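Local coordinates for protein putative archaeal ammonia monooxygenase subunit B (Candidatus Nitrosocaldus yellowstonii, PDB 4O65) that forms the copper-binding cupredoxin domain of the B subunit of a membrane enzyme that probably oxidises ammonia, at residues D16-A21 with I61-L66. Numbering follows the deposited sequence.
Sequences DETFSA and IVTGRL
Thr18 and Thr63 form a hydrogen-bonded pair of an antiparallel ladder that joins strand 12-19, outermost in its sheet within this chain, to strand 59-68; Phe19 and Val62 are the neighbouring non-hydrogen-bonded pair. Thr18 N donates a hydrogen bond to Thr63 O at 2.8 Å, and Thr63 N returns one to Thr18 O at 2.9 Å. Water 1 donates to Thr18 O and also hydrogen-bonds Thr63 OG1, tying the two threonines together on the face they share.

Beyond Phe19 the strand pairing ends in a side-chain substitute: Ser20 N still reaches Ile61 O, but Ile61 N is met by the hydroxyl Ser20 OG, 2.8 Å away and almost straight at 172°. A chi1 of 60°, with OG between backbone N and carbonyl carbon, swings the hydroxyl to that amide.

At the other end, where the chain turns a corner, Arg65 takes Asp16 side-on: Arg65 NE and NH2 converge on Asp16 OD2, NH2 at 2.8 Å, with the carboxylate plane turned 38° from the guanidinium. Arg65 NH2 also pairs with Glu15 and NH1 with Glu110, so its positive charge is probably shared among three acids.

On the inner face Phe19 lies alongside Val62, its CD2 3.7 Å from Val62 CG2, while Val62 CG1 sits over one ring face, offset toward the rim. The extended Glu17 chain carries OE1 to Thr129. Phe19 packs on Met144 and Ile146 of the facing sheet, as in a cupredoxin beta-sandwich; the nearby His126-X-His128 copper site is consistent with the B subunit of the ammonia/methane monooxygenase family.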
loop_
_atom_site.group_PDB
_atom_site.type_symbol
_atom_site.label_atom_id
_atom_site.label_comp_id
_atom_site.label_asym_id
_atom_site.label_seq_id
_atom_site.Cartn_x
_atom_site.Cartn_y
_atom_site.Cartn_z
ATOM N N ASP A 16 -7.188 -0.513 -14.990
ATOM C CA ASP A 16 -7.220 -1.966 -14.654
ATOM C C ASP A 16 -6.848 -2.237 -13.204
ATOM O O ASP A 16 -6.220 -3.251 -12.879
ATOM C CB ASP A 16 -6.330 -2.698 -15.618
ATOM C CG ASP A 16 -6.819 -2.494 -17.077
ATOM O OD1 ASP A 16 -7.986 -2.724 -17.323
ATOM O OD2 ASP A 16 -6.089 -1.966 -17.866
ATOM N N GLU A 17 -7.241 -1.317 -12.332
ATOM C CA GLU A 17 -6.893 -1.460 -10.895
ATOM C C GLU A 17 -7.616 -2.707 -10.321
ATOM O O GLU A 17 -8.828 -2.913 -10.592
ATOM C CB GLU A 17 -7.314 -0.208 -10.201
ATOM C CG GLU A 17 -7.015 -0.209 -8.703
ATOM C CD GLU A 17 -7.645 0.983 -8.036
ATOM O OE1 GLU A 17 -6.923 1.765 -7.397
ATOM O OE2 GLU A 17 -8.883 1.142 -8.129
ATOM N N THR A 18 -6.892 -3.577 -9.557
ATOM C CA THR A 18 -7.531 -4.753 -8.996
ATOM C C THR A 18 -7.077 -4.826 -7.553
ATOM O O THR A 18 -5.908 -4.553 -7.315
ATOM C CB THR A 18 -7.056 -6.051 -9.683
ATOM O OG1 THR A 18 -7.456 -6.000 -11.054
ATOM C CG2 THR A 18 -7.689 -7.241 -8.995
ATOM N N PHE A 19 -7.983 -5.199 -6.643
ATOM C CA PHE A 19 -7.630 -5.346 -5.240
ATOM C C PHE A 19 -7.741 -6.824 -4.937
ATOM O O PHE A 19 -8.745 -7.494 -5.322
ATOM C CB PHE A 19 -8.626 -4.586 -4.352
ATOM C CG PHE A 19 -8.527 -3.089 -4.491
ATOM C CD1 PHE A 19 -9.147 -2.437 -5.555
ATOM C CD2 PHE A 19 -7.807 -2.353 -3.556
ATOM C CE1 PHE A 19 -9.050 -1.057 -5.688
ATOM C CE2 PHE A 19 -7.685 -0.950 -3.687
ATOM C CZ PHE A 19 -8.329 -0.320 -4.759
ATOM N N SER A 20 -6.769 -7.349 -4.178
ATOM C CA SER A 20 -6.777 -8.823 -3.932
ATOM C C SER A 20 -7.840 -9.259 -2.914
ATOM O O SER A 20 -8.128 -10.452 -2.801
ATOM C CB SER A 20 -5.400 -9.288 -3.425
ATOM O OG SER A 20 -5.081 -8.614 -2.192
ATOM N N ALA A 21 -8.324 -8.343 -2.087
ATOM C CA ALA A 21 -9.299 -8.725 -1.054
ATOM C C ALA A 21 -10.107 -7.519 -0.645
ATOM O O ALA A 21 -9.629 -6.382 -0.759
ATOM C CB ALA A 21 -8.550 -9.237 0.207
ATOM N N ILE A 61 -2.893 -6.831 -1.892
ATOM C CA ILE A 61 -2.211 -6.527 -3.137
ATOM C C ILE A 61 -3.130 -5.692 -4.042
ATOM O O ILE A 61 -4.299 -6.052 -4.269
ATOM C CB ILE A 61 -1.844 -7.846 -3.884
ATOM C CG1 ILE A 61 -0.846 -8.692 -3.032
ATOM C CG2 ILE A 61 -1.208 -7.503 -5.251
ATOM C CD1 ILE A 61 -0.540 -10.064 -3.683
ATOM N N VAL A 62 -2.571 -4.599 -4.579
ATOM C CA VAL A 62 -3.316 -3.793 -5.541
ATOM C C VAL A 62 -2.458 -3.802 -6.790
ATOM O O VAL A 62 -1.246 -3.458 -6.725
ATOM C CB VAL A 62 -3.503 -2.314 -5.047
ATOM C CG1 VAL A 62 -4.383 -1.541 -6.084
ATOM C CG2 VAL A 62 -4.087 -2.300 -3.634
ATOM N N THR A 63 -3.073 -4.114 -7.925
ATOM C CA THR A 63 -2.310 -4.096 -9.164
ATOM C C THR A 63 -3.039 -3.250 -10.198
ATOM O O THR A 63 -4.244 -3.001 -10.043
ATOM C CB THR A 63 -2.086 -5.514 -9.756
ATOM O OG1 THR A 63 -3.362 -6.198 -9.849
ATOM C CG2 THR A 63 -1.150 -6.356 -8.821
ATOM N N GLY A 64 -2.304 -2.814 -11.218
ATOM C CA GLY A 64 -2.928 -2.031 -12.322
ATOM C C GLY A 64 -1.878 -1.614 -13.325
ATOM O O GLY A 64 -0.770 -2.180 -13.346
ATOM N N ARG A 65 -2.204 -0.624 -14.162
ATOM C CA ARG A 65 -1.239 -0.201 -15.144
ATOM C C ARG A 65 -1.341 1.319 -15.175
ATOM O O ARG A 65 -2.443 1.851 -15.037
ATOM C CB ARG A 65 -1.636 -0.701 -16.578
ATOM C CG ARG A 65 -1.704 -2.201 -16.830
ATOM C CD ARG A 65 -2.016 -2.468 -18.363
ATOM N NE ARG A 65 -3.304 -1.799 -18.693
ATOM C CZ ARG A 65 -3.584 -1.085 -19.798
ATOM N NH1 ARG A 65 -2.696 -0.940 -20.792
ATOM N NH2 ARG A 65 -4.788 -0.539 -19.940
ATOM N N LEU A 66 -0.189 1.983 -15.276
ATOM C CA LEU A 66 -0.140 3.463 -15.401
ATOM C C LEU A 66 0.069 3.736 -16.875
ATOM O O LEU A 66 0.994 3.177 -17.504
ATOM C CB LEU A 66 1.027 4.015 -14.612
ATOM C CG LEU A 66 1.035 3.549 -13.165
ATOM C CD1 LEU A 66 2.309 4.039 -12.447
ATOM C CD2 LEU A 66 -0.201 4.077 -12.404
HETATM O O HOH W 1 -4.318 -7.248 -7.195
#